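Protein kinase domain-containing protein (Chaetomium thermophilum, PDB 6Z3U) probably phosphorylates serine and threonine residues, including those of the RNA polymerase II CTD repeats, as the CDK7-type kinase of the CAK complex. Local coordinates at residues R206-W209 / W210-N214; K198-M201 / G202-T205; K370-A374 / R375-E379. One frame throughout, in Å; residues are numbered along the deposited sequence.

Contact 1 of 3, residues R206-W209 / W210-N214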
# COMPACT_ATOMS: atom_id res chain seq x y z
N ARG B 206 15.09 9.53 8.97
CA ARG B 206 14.79 9.73 7.55
C ARG B 206 13.88 8.62 7.03
O ARG B 206 12.97 8.88 6.23
CB ARG B 206 16.07 9.78 6.73
CG ARG B 206 16.90 11.05 6.93
CD ARG B 206 18.02 11.12 5.90
NE ARG B 206 18.82 12.34 6.03
CZ ARG B 206 19.95 12.44 6.73
NH1 ARG B 206 20.44 11.38 7.37
NH2 ARG B 206 20.59 13.60 6.78
N ALA B 207 14.08 7.39 7.50
CA ALA B 207 13.23 6.28 7.06
C ALA B 207 11.78 6.51 7.48
O ALA B 207 10.87 6.42 6.66
CB ALA B 207 13.76 4.96 7.61
N VAL B 208 11.56 6.81 8.76
CA VAL B 208 10.20 7.04 9.22
C VAL B 208 9.63 8.31 8.60
O VAL B 208 8.43 8.38 8.31
CB VAL B 208 10.15 7.10 10.76
CG1 VAL B 208 8.74 7.37 11.24
CG2 VAL B 208 10.65 5.80 11.34
N TRP B 209 10.46 9.33 8.38
CA TRP B 209 9.99 10.51 7.67
C TRP B 209 9.51 10.14 6.27
O TRP B 209 8.45 10.60 5.83
CB TRP B 209 11.09 11.56 7.59
CG TRP B 209 10.77 12.68 6.64
CD1 TRP B 209 10.01 13.79 6.89
CD2 TRP B 209 11.19 12.79 5.27
NE1 TRP B 209 9.95 14.58 5.78
CE2 TRP B 209 10.66 13.99 4.77
CE3 TRP B 209 11.97 11.99 4.43
CZ2 TRP B 209 10.88 14.41 3.46
CZ3 TRP B 209 12.19 12.41 3.14
CH2 TRP B 209 11.65 13.61 2.66
N TRP B 210 10.27 9.30 5.57
CA TRP B 210 9.88 8.91 4.22
C TRP B 210 8.61 8.07 4.22
O TRP B 210 7.76 8.21 3.33
CB TRP B 210 11.03 8.15 3.55
CG TRP B 210 10.74 7.75 2.15
CD1 TRP B 210 10.69 6.49 1.65
CD2 TRP B 210 10.44 8.63 1.05
NE1 TRP B 210 10.40 6.51 0.31
CE2 TRP B 210 10.24 7.82 -0.08
CE3 TRP B 210 10.33 10.01 0.92
CZ2 TRP B 210 9.93 8.35 -1.33
CZ3 TRP B 210 10.03 10.54 -0.32
CH2 TRP B 210 9.83 9.71 -1.43
N CYS B 211 8.45 7.20 5.22
CA CYS B 211 7.22 6.44 5.35
C CYS B 211 6.02 7.37 5.47
O CYS B 211 5.04 7.25 4.74
CB CYS B 211 7.29 5.50 6.55
SG CYS B 211 8.41 4.10 6.36
N HIS B 212 6.10 8.32 6.41
CA HIS B 212 4.98 9.23 6.62
C HIS B 212 4.81 10.19 5.45
O HIS B 212 3.68 10.59 5.14
CB HIS B 212 5.18 9.99 7.93
CG HIS B 212 5.21 9.10 9.14
ND1 HIS B 212 5.40 9.59 10.41
CD2 HIS B 212 5.06 7.76 9.26
CE1 HIS B 212 5.38 8.58 11.27
NE2 HIS B 212 5.18 7.46 10.60
N GLU B 213 5.91 10.58 4.80
CA GLU B 213 5.81 11.41 3.61
C GLU B 213 4.96 10.73 2.54
O GLU B 213 4.33 11.41 1.72
CB GLU B 213 7.20 11.72 3.06
CG GLU B 213 7.33 13.07 2.37
CD GLU B 213 7.10 14.25 3.31
OE1 GLU B 213 6.74 15.34 2.82
OE2 GLU B 213 7.28 14.08 4.54
N ASN B 214 4.94 9.39 2.53
CA ASN B 214 4.13 8.61 1.60
C ASN B 214 2.90 8.01 2.27
O ASN B 214 2.33 7.04 1.75
CB ASN B 214 4.98 7.50 0.98
CG ASN B 214 6.08 8.05 0.09
OD1 ASN B 214 5.90 8.17 -1.13
ND2 ASN B 214 7.20 8.40 0.69
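E213 lays its side chain against the indole of W209, one helical turn earlier. CB and CG lie over a face of the ring, and the carboxylate reaches across to the nitrogen end, its plane turned 28° from that of the indole. E213 OE2 stands 3.0 Å from W209 NE1, but the N-H points too poorly for a hydrogen bond, so the contact is one of van der Waals touch, the carboxylate crossing the indole obliquely. Beside it, V208 and H212 point the same way: V208 CG1, anti to its backbone N (chi1 179°), sits over the imidazole face, 3.8 Å from the ring centroid, a CH-pi contact. The six-membered rings of W209 and W210 meet obliquely, W209 CZ3 lying 3.8 Å from W210 CE3.

The last turn of helix 194-213 positions these groups. Beneath the side chains, E213 N bonds to W209 O (2.7 Å) and H212 N to V208 O (3.0 Å). N214, the first residue to leave the helix, folds back, and its ND2 gives W210 O a nearly straight bond of 2.7 Å (169°) while hovering over the centre of the W210 ring; N214 N reaches the same oxygen from the opposite face. Further out, W210 NE1 bonds to L148 O and H212 NE2 to D278. Because E213 OE1 forms a salt bridge with R375, the carboxylate probably rests on the indole with its charge largely offset.

Contact 2 of 3, residues K198-M201 / G202-T205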
# COMPACT_ATOMS: atom_id res chain seq x y z
N LYS B 198 24.02 9.34 16.84
CA LYS B 198 23.47 10.41 16.00
C LYS B 198 23.42 9.99 14.54
O LYS B 198 22.50 10.37 13.81
CB LYS B 198 24.30 11.68 16.17
CG LYS B 198 23.75 12.87 15.40
CD LYS B 198 24.58 14.14 15.62
CE LYS B 198 24.42 14.68 17.03
NZ LYS B 198 25.13 15.98 17.21
N ALA B 199 24.41 9.22 14.08
CA ALA B 199 24.41 8.77 12.70
C ALA B 199 23.29 7.76 12.45
O ALA B 199 22.58 7.85 11.44
CB ALA B 199 25.76 8.17 12.33
N TRP B 200 23.13 6.80 13.35
CA TRP B 200 22.06 5.81 13.21
C TRP B 200 20.69 6.48 13.29
O TRP B 200 19.83 6.26 12.44
CB TRP B 200 22.20 4.73 14.28
CG TRP B 200 23.33 3.78 14.04
CD1 TRP B 200 23.81 3.35 12.83
CD2 TRP B 200 24.14 3.15 15.04
NE1 TRP B 200 24.86 2.48 13.02
CE2 TRP B 200 25.08 2.34 14.36
CE3 TRP B 200 24.17 3.18 16.43
CZ2 TRP B 200 26.03 1.58 15.04
CZ3 TRP B 200 25.11 2.42 17.10
CH2 TRP B 200 26.03 1.63 16.40
N MET B 201 20.48 7.30 14.32
CA MET B 201 19.19 7.96 14.49
C MET B 201 18.84 8.81 13.28
O MET B 201 17.67 8.91 12.91
CB MET B 201 19.21 8.80 15.76
CG MET B 201 19.16 7.99 17.05
SD MET B 201 17.64 7.05 17.22
CE MET B 201 16.43 8.37 17.21
N GLY B 202 19.84 9.44 12.66
CA GLY B 202 19.58 10.19 11.44
C GLY B 202 19.03 9.31 10.33
O GLY B 202 18.12 9.72 9.60
N MET B 203 19.57 8.10 10.20
CA MET B 203 19.06 7.16 9.20
C MET B 203 17.63 6.74 9.54
O MET B 203 16.74 6.80 8.69
CB MET B 203 19.98 5.95 9.13
CG MET B 203 21.36 6.29 8.61
SD MET B 203 22.56 4.98 8.90
CE MET B 203 24.02 5.69 8.14
N LEU B 204 17.40 6.30 10.78
CA LEU B 204 16.07 5.88 11.19
C LEU B 204 15.05 7.00 11.00
O LEU B 204 13.95 6.78 10.48
CB LEU B 204 16.09 5.42 12.65
CG LEU B 204 14.74 5.15 13.31
CD1 LEU B 204 13.93 4.18 12.49
CD2 LEU B 204 14.93 4.63 14.73
N THR B 205 15.40 8.22 11.42
CA THR B 205 14.46 9.33 11.32
C THR B 205 14.11 9.62 9.87
O THR B 205 12.95 9.89 9.55
CB THR B 205 15.03 10.57 12.00
OG1 THR B 205 15.37 10.27 13.36
CG2 THR B 205 14.03 11.72 11.98
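K198 O takes the amide of G202 (N to O 3.0 Å), the first of four backbone bonds that make this part of helix 194-213 a regular alpha-helical run. The lysine side chain leaves in the other direction: NZ bonds to W382 O and P387 O, and the ammonium also makes a cation-pi contact with the W382 ring. At A199 the carbonyl oxygen receives M203 N, and the M203 side chain runs past the same oxygen, its CG 3.5 Å from A199 O. With chi1 at -66° and an extended chain beyond CG, M203 carries its sulfur back toward W200, where SD arrives at the edge of the indole, near the ring plane and 4.4 Å from W200 CD1. W200 O in turn accepts L204 N at 2.9 Å. M201 ends the segment with a doubly used carbonyl: T205 N approaches M201 O at 2.8 Å and T205 OG1 at 2.7 Å, from opposite faces of the carbonyl plane. The hydroxyl can do this because chi1 of -56° sets OG1 beside its own backbone N. Meanwhile the M201 chain, bent at chi2, brings SD within 4.4 Å of L204 CD2. Were T205 an alanine, M201 O would probably be left with the amide alone, and a gap would open where CG2 meets helix 374-378. The helix, αE in kinase nomenclature, is buried in the C-lobe here: W200 and M201 pack on helix 276-291, K198, M201 and T205 on helix 381-384, and T205 also touches M377 and L378 of helix 374-378.

Contact 3 of 3, residues K370-A374 / R375-E379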
# COMPACT_ATOMS: atom_id res chain seq x y z
N LYS B 370 0.88 16.46 20.97
CA LYS B 370 2.05 17.27 21.27
C LYS B 370 3.36 16.52 21.05
O LYS B 370 4.43 17.06 21.36
CB LYS B 370 1.98 17.79 22.71
CG LYS B 370 1.99 16.71 23.79
CD LYS B 370 1.54 17.27 25.15
CE LYS B 370 1.60 16.21 26.26
NZ LYS B 370 2.99 15.94 26.76
N ARG B 371 3.30 15.29 20.54
CA ARG B 371 4.51 14.56 20.20
C ARG B 371 5.10 15.11 18.90
O ARG B 371 4.37 15.44 17.97
CB ARG B 371 4.18 13.07 20.03
CG ARG B 371 5.29 12.12 20.44
CD ARG B 371 4.78 10.68 20.43
NE ARG B 371 3.79 10.46 21.48
CZ ARG B 371 2.89 9.47 21.48
NH1 ARG B 371 2.85 8.60 20.48
NH2 ARG B 371 2.03 9.36 22.49
N ILE B 372 6.43 15.18 18.85
CA ILE B 372 7.08 15.72 17.67
C ILE B 372 6.81 14.82 16.47
O ILE B 372 6.59 13.61 16.61
CB ILE B 372 8.59 15.89 17.92
CG1 ILE B 372 9.26 16.58 16.72
CG2 ILE B 372 9.25 14.55 18.19
CD1 ILE B 372 10.71 16.94 16.96
N THR B 373 6.80 15.42 15.28
CA THR B 373 6.61 14.68 14.04
C THR B 373 7.96 14.32 13.43
O THR B 373 9.01 14.83 13.83
CB THR B 373 5.79 15.50 13.05
OG1 THR B 373 6.56 16.63 12.60
CG2 THR B 373 4.51 15.99 13.71
N ALA B 374 7.93 13.44 12.43
CA ALA B 374 9.17 13.02 11.79
C ALA B 374 9.84 14.18 11.06
O ALA B 374 11.07 14.33 11.12
CB ALA B 374 8.91 11.86 10.84
N ARG B 375 9.06 15.00 10.36
CA ARG B 375 9.64 16.16 9.69
C ARG B 375 10.24 17.13 10.70
O ARG B 375 11.38 17.58 10.54
CB ARG B 375 8.59 16.87 8.83
CG ARG B 375 8.92 18.32 8.52
CD ARG B 375 7.99 18.93 7.47
NE ARG B 375 8.37 18.56 6.11
CZ ARG B 375 7.70 17.72 5.33
NH1 ARG B 375 6.57 17.14 5.74
NH2 ARG B 375 8.15 17.46 4.10
N GLU B 376 9.49 17.45 11.75
CA GLU B 376 10.04 18.30 12.81
C GLU B 376 11.31 17.69 13.37
O GLU B 376 12.27 18.40 13.68
CB GLU B 376 9.01 18.49 13.92
CG GLU B 376 7.78 19.29 13.51
CD GLU B 376 6.70 19.24 14.57
OE1 GLU B 376 6.79 18.38 15.47
OE2 GLU B 376 5.75 20.06 14.50
N MET B 377 11.34 16.36 13.48
CA MET B 377 12.51 15.68 14.03
C MET B 377 13.75 15.96 13.20
O MET B 377 14.84 16.18 13.75
CB MET B 377 12.23 14.18 14.11
CG MET B 377 12.94 13.46 15.24
SD MET B 377 12.38 11.76 15.41
CE MET B 377 10.73 12.03 16.05
N LEU B 378 13.61 15.98 11.87
CA LEU B 378 14.77 16.15 11.01
C LEU B 378 15.34 17.57 11.06
O LEU B 378 16.52 17.75 10.75
CB LEU B 378 14.41 15.80 9.56
CG LEU B 378 14.20 14.32 9.27
CD1 LEU B 378 13.67 14.13 7.86
CD2 LEU B 378 15.49 13.53 9.47
N GLU B 379 14.53 18.56 11.42
CA GLU B 379 15.01 19.93 11.51
C GLU B 379 15.48 20.31 12.91
O GLU B 379 15.84 21.47 13.13
CB GLU B 379 13.90 20.89 11.05
CG GLU B 379 13.22 20.43 9.76
CD GLU B 379 12.62 21.58 8.96
OE1 GLU B 379 13.14 22.71 9.05
OE2 GLU B 379 11.62 21.35 8.24
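T373 O accepts M377 N at 2.8 Å, the shortest polar bond in the opening turn of helix 374-378, and the same threonine is the helix N-cap. Its OG1, placed between backbone N and carbonyl carbon by a chi1 of 69°, accepts E376 N at 3.2 Å. The glutamate answers: E376 OE1 takes T373 N at 3.0 Å along a straight N-H (165°), meeting it from above the carboxylate plane. These reciprocal bonds form a capping box, which satisfies two amides at a helix start that would otherwise lack carbonyl partners, and a negative charge here probably also suits the helix dipole.

I372 adds the apolar counterpart. Its CG2 touches M377 CE at 3.6 Å, the two side chains crossing at about a right angle; a contact between the residue before the cap and the one four after it is a hydrophobic staple. I372 CG1 slides past E376, 3.3 Å from OE1, so that it lies alongside the box. Farther on, L378 N continues the helix by bonding to A374 O.

The preceding R371 forms a salt bridge to E265, the glutamate of the kinase APE motif, which reads PPE here. I372 and M377 face helix 353-363, A374 and M377 touch I279 of helix 276-291, and L378 packs on helix 194-213, while F6 of the RING-type subunit lies against R375, L378 and E379.

Contacts 1 and 2 are successive stretches of helix 194-213, their centres about 13 Å apart, and contact 3 lies alongside both, about 11 Å from the centre of contact 1 and 13 Å from that of contact 2. A salt bridge of 2.8 Å between E213 OE1 and R375 NH2 ties contact 1 to the capped helix, and W209 CG packs 3.5 Å from L378 CD1. From contact 2, T205 CG2 comes within 3.4 Å of L378 CD2, so one leucine serves both neighbours. The side chains of V208 and L204 each lie about 11 Å from that of D220, the predicted proton acceptor; contact 3 lies away from that site.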